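Local coordinates for trilobed Protease (Pyrococcus furiosus, PDB 2GOP), which forms the beta-propeller domain, with an open Velcro topology, of a protease and probably guides or filters substrates on their way to the proteolytic site, at residues I177-K182 and I202-D207. Sequence-based numbering, arbitrary orientation.
Sequences IWHRDK and IYIWED
The extended side chain of Lys182 lies between Ile204 and Glu206 and makes the largest single contribution to this surface contact. Its CD rests on Ile204 CG1 at 3.6 Å, while on the Glu206 side the two side chains cross at about a right angle and Lys182 CE comes 3.5 Å from Glu206 OE1. Lys182 NZ stays 4.5 Å from Glu206 OE1, too far for a salt bridge, so any attraction is probably weak and the aliphatic part of the lysine does most of the touching. Ile204 holds CG1 anti to its backbone N (chi1 -167°), which carries CD1 out to Lys182 CD; Ile204 CD1 also meets the His179 ring obliquely, 3.8 Å from His179 CD2. Glu206 likewise reaches across with an extended chain, and its OE2 ends 4.0 Å from Asp181 CB. No direct hydrogen bond joins the segments. A water links them instead, donating to Asp181 O and Trp205 O, and it sits at the edge of the Trp205 indole, in its plane. Behind this first shell, a type II' turn from His179 to Lys182 is closed by paired backbone bonds, His179 N to Lys182 O at 2.7 Å and Lys182 N to His179 O. His179 ND1 is hydrogen-bonded to Ser224 OG, and Asp181 OD1 makes a salt bridge to Lys117 and a hydrogen bond to Asn112. The contact thus joins the hairpin between the first two strands of one four-stranded propeller blade to the end of its third strand, 200-206. Lys182 opens strand 182-188, which lies between strands 175-179 and 200-206; its Val184 touches both His179 and Ile204, and strand 209-217 completes the blade beyond.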
ATOM      1  N   ILE A 177     -15.474  -2.466 -10.869  1.00 38.23           N
ATOM      2  CA  ILE A 177     -16.747  -2.300 -10.176  1.00 37.63           C
ATOM      3  C   ILE A 177     -17.878  -2.250 -11.192  1.00 37.98           C
ATOM      4  O   ILE A 177     -17.650  -1.929 -12.364  1.00 36.60           O
ATOM      5  CB  ILE A 177     -16.786  -1.007  -9.303  1.00 39.69           C
ATOM      6  CG1 ILE A 177     -16.545   0.237 -10.158  1.00 37.98           C
ATOM      7  CG2 ILE A 177     -15.728  -1.057  -8.173  1.00 38.22           C
ATOM      8  CD1 ILE A 177     -17.001   1.521  -9.498  1.00 36.97           C
ATOM      9  N   TRP A 178     -19.091  -2.590 -10.756  1.00 35.78           N
ATOM     10  CA  TRP A 178     -20.264  -2.455 -11.616  1.00 37.02           C
ATOM     11  C   TRP A 178     -20.586  -0.971 -11.784  1.00 37.80           C
ATOM     12  O   TRP A 178     -20.466  -0.194 -10.833  1.00 32.43           O
ATOM     13  CB  TRP A 178     -21.495  -3.124 -11.002  1.00 37.22           C
ATOM     14  CG  TRP A 178     -21.542  -4.614 -11.076  1.00 36.05           C
ATOM     15  CD1 TRP A 178     -21.416  -5.480 -10.035  1.00 37.44           C
ATOM     16  CD2 TRP A 178     -21.765  -5.419 -12.240  1.00 36.72           C
ATOM     17  NE1 TRP A 178     -21.522  -6.762 -10.476  1.00 37.11           N
ATOM     18  CE2 TRP A 178     -21.741  -6.761 -11.824  1.00 36.57           C
ATOM     19  CE3 TRP A 178     -21.980  -5.135 -13.600  1.00 37.36           C
ATOM     20  CZ2 TRP A 178     -21.918  -7.827 -12.713  1.00 34.93           C
ATOM     21  CZ3 TRP A 178     -22.157  -6.203 -14.485  1.00 36.27           C
ATOM     22  CH2 TRP A 178     -22.123  -7.527 -14.031  1.00 36.65           C
ATOM     23  N   HIS A 179     -20.983  -0.593 -12.997  1.00 38.61           N
ATOM     24  CA  HIS A 179     -21.634   0.685 -13.251  1.00 37.70           C
ATOM     25  C   HIS A 179     -22.876   0.385 -14.075  1.00 37.08           C
ATOM     26  O   HIS A 179     -22.821   0.324 -15.310  1.00 36.08           O
ATOM     27  CB  HIS A 179     -20.718   1.662 -13.984  1.00 36.01           C
ATOM     28  CG  HIS A 179     -21.333   3.015 -14.183  1.00 37.63           C
ATOM     29  ND1 HIS A 179     -21.826   3.773 -13.137  1.00 34.52           N
ATOM     30  CD2 HIS A 179     -21.540   3.743 -15.307  1.00 35.46           C
ATOM     31  CE1 HIS A 179     -22.316   4.905 -13.612  1.00 36.18           C
ATOM     32  NE2 HIS A 179     -22.149   4.915 -14.926  1.00 34.91           N
ATOM     33  N   ARG A 180     -23.990   0.206 -13.373  1.00 35.28           N
ATOM     34  CA  ARG A 180     -25.194  -0.433 -13.922  1.00 38.21           C
ATOM     35  C   ARG A 180     -24.827  -1.790 -14.544  1.00 36.59           C
ATOM     36  O   ARG A 180     -24.338  -2.642 -13.814  1.00 34.86           O
ATOM     37  CB  ARG A 180     -25.969   0.512 -14.832  1.00 38.15           C
ATOM     38  CG  ARG A 180     -26.510   1.737 -14.062  1.00 41.50           C
ATOM     39  CD  ARG A 180     -27.806   2.269 -14.638  1.00 46.26           C
ATOM     40  NE  ARG A 180     -28.344   3.422 -13.900  1.00 50.66           N
ATOM     41  CZ  ARG A 180     -29.025   3.356 -12.750  1.00 54.00           C
ATOM     42  NH1 ARG A 180     -29.257   2.192 -12.154  1.00 55.04           N
ATOM     43  NH2 ARG A 180     -29.477   4.470 -12.182  1.00 55.14           N
ATOM     44  N   ASP A 181     -25.027  -1.997 -15.848  1.00 33.60           N
ATOM     45  CA  ASP A 181     -24.669  -3.276 -16.469  1.00 36.73           C
ATOM     46  C   ASP A 181     -23.272  -3.294 -17.082  1.00 38.41           C
ATOM     47  O   ASP A 181     -22.859  -4.299 -17.670  1.00 37.87           O
ATOM     48  CB  ASP A 181     -25.713  -3.677 -17.508  1.00 36.16           C
ATOM     49  CG  ASP A 181     -26.942  -4.321 -16.882  1.00 37.87           C
ATOM     50  OD1 ASP A 181     -26.826  -4.971 -15.802  1.00 37.90           O
ATOM     51  OD2 ASP A 181     -28.021  -4.171 -17.474  1.00 39.89           O
ATOM     52  N   LYS A 182     -22.537  -2.193 -16.930  1.00 38.39           N
ATOM     53  CA  LYS A 182     -21.171  -2.119 -17.407  1.00 37.01           C
ATOM     54  C   LYS A 182     -20.201  -2.330 -16.256  1.00 36.63           C
ATOM     55  O   LYS A 182     -20.568  -2.272 -15.089  1.00 35.34           O
ATOM     56  CB  LYS A 182     -20.910  -0.773 -18.076  1.00 36.99           C
ATOM     57  CG  LYS A 182     -21.794  -0.488 -19.260  1.00 36.23           C
ATOM     58  CD  LYS A 182     -21.287   0.697 -20.066  1.00 36.34           C
ATOM     59  CE  LYS A 182     -22.301   1.137 -21.126  1.00 35.15           C
ATOM     60  NZ  LYS A 182     -21.789   2.218 -22.016  1.00 35.88           N
ATOM     61  N   ILE A 202      -8.469   4.119 -16.837  1.00 35.69           N
ATOM     62  CA  ILE A 202      -9.789   3.611 -16.432  1.00 35.83           C
ATOM     63  C   ILE A 202     -10.664   3.432 -17.663  1.00 36.07           C
ATOM     64  O   ILE A 202     -10.874   4.375 -18.427  1.00 36.18           O
ATOM     65  CB  ILE A 202     -10.508   4.541 -15.450  1.00 35.15           C
ATOM     66  CG1 ILE A 202      -9.634   4.804 -14.213  1.00 36.56           C
ATOM     67  CG2 ILE A 202     -11.878   3.935 -15.056  1.00 33.82           C
ATOM     68  CD1 ILE A 202     -10.126   5.946 -13.340  1.00 29.40           C
ATOM     69  N   TYR A 203     -11.162   2.208 -17.836  1.00 39.30           N
ATOM     70  CA  TYR A 203     -11.996   1.831 -18.969  1.00 37.50           C
ATOM     71  C   TYR A 203     -13.393   1.527 -18.491  1.00 37.45           C
ATOM     72  O   TYR A 203     -13.617   1.274 -17.310  1.00 36.20           O
ATOM     73  CB  TYR A 203     -11.443   0.575 -19.644  1.00 38.02           C
ATOM     74  CG  TYR A 203     -10.053   0.742 -20.192  1.00 36.71           C
ATOM     75  CD1 TYR A 203      -8.937   0.571 -19.378  1.00 36.81           C
ATOM     76  CD2 TYR A 203      -9.852   1.058 -21.528  1.00 38.03           C
ATOM     77  CE1 TYR A 203      -7.648   0.736 -19.888  1.00 41.20           C
ATOM     78  CE2 TYR A 203      -8.578   1.210 -22.052  1.00 38.39           C
ATOM     79  CZ  TYR A 203      -7.481   1.049 -21.230  1.00 40.58           C
ATOM     80  OH  TYR A 203      -6.227   1.200 -21.762  1.00 43.72           O
ATOM     81  N   ILE A 204     -14.337   1.543 -19.418  1.00 37.19           N
ATOM     82  CA  ILE A 204     -15.654   0.990 -19.160  1.00 39.93           C
ATOM     83  C   ILE A 204     -15.891  -0.155 -20.156  1.00 38.66           C
ATOM     84  O   ILE A 204     -15.613  -0.026 -21.352  1.00 37.00           O
ATOM     85  CB  ILE A 204     -16.770   2.079 -19.173  1.00 42.00           C
ATOM     86  CG1 ILE A 204     -18.066   1.507 -18.575  1.00 47.26           C
ATOM     87  CG2 ILE A 204     -16.979   2.634 -20.592  1.00 42.84           C
ATOM     88  CD1 ILE A 204     -18.907   2.521 -17.785  1.00 40.07           C
ATOM     89  N   TRP A 205     -16.392  -1.271 -19.634  1.00 37.68           N
ATOM     90  CA  TRP A 205     -16.372  -2.542 -20.319  1.00 38.27           C
ATOM     91  C   TRP A 205     -17.782  -3.113 -20.413  1.00 39.41           C
ATOM     92  O   TRP A 205     -18.536  -3.081 -19.440  1.00 38.58           O
ATOM     93  CB  TRP A 205     -15.466  -3.503 -19.535  1.00 40.29           C
ATOM     94  CG  TRP A 205     -15.076  -4.771 -20.261  1.00 41.45           C
ATOM     95  CD1 TRP A 205     -13.906  -5.001 -20.934  1.00 41.37           C
ATOM     96  CD2 TRP A 205     -15.837  -5.985 -20.356  1.00 42.32           C
ATOM     97  NE1 TRP A 205     -13.900  -6.275 -21.448  1.00 44.13           N
ATOM     98  CE2 TRP A 205     -15.074  -6.899 -21.115  1.00 39.68           C
ATOM     99  CE3 TRP A 205     -17.094  -6.382 -19.889  1.00 43.26           C
ATOM    100  CZ2 TRP A 205     -15.520  -8.189 -21.410  1.00 43.62           C
ATOM    101  CZ3 TRP A 205     -17.544  -7.664 -20.184  1.00 43.49           C
ATOM    102  CH2 TRP A 205     -16.754  -8.556 -20.934  1.00 42.82           C
ATOM    103  N   GLU A 206     -18.141  -3.620 -21.585  1.00 40.00           N
ATOM    104  CA  GLU A 206     -19.389  -4.353 -21.745  1.00 42.39           C
ATOM    105  C   GLU A 206     -19.337  -5.268 -22.965  1.00 43.64           C
ATOM    106  O   GLU A 206     -18.858  -4.869 -24.028  1.00 42.12           O
ATOM    107  CB  GLU A 206     -20.590  -3.401 -21.853  1.00 43.53           C
ATOM    108  CG  GLU A 206     -21.936  -4.132 -21.788  1.00 44.84           C
ATOM    109  CD  GLU A 206     -23.142  -3.193 -21.740  1.00 48.16           C
ATOM    110  OE1 GLU A 206     -23.034  -2.055 -22.231  1.00 44.05           O
ATOM    111  OE2 GLU A 206     -24.208  -3.614 -21.224  1.00 49.89           O
ATOM    112  N   ASP A 207     -19.804  -6.506 -22.786  1.00 44.34           N
ATOM    113  CA  ASP A 207     -19.963  -7.456 -23.887  1.00 44.51           C
ATOM    114  C   ASP A 207     -18.695  -7.608 -24.729  1.00 43.66           C
ATOM    115  O   ASP A 207     -18.751  -7.596 -25.959  1.00 41.24           O
ATOM    116  CB  ASP A 207     -21.138  -7.036 -24.775  1.00 46.39           C
ATOM    117  CG  ASP A 207     -21.486  -8.088 -25.831  1.00 51.23           C
ATOM    118  OD1 ASP A 207     -21.704  -9.269 -25.469  1.00 57.78           O
ATOM    119  OD2 ASP A 207     -21.540  -7.730 -27.029  1.00 60.84           O
TER
HETATM  120  O   HOH W   1     -20.321  -5.359 -18.494  1.00 66.38           O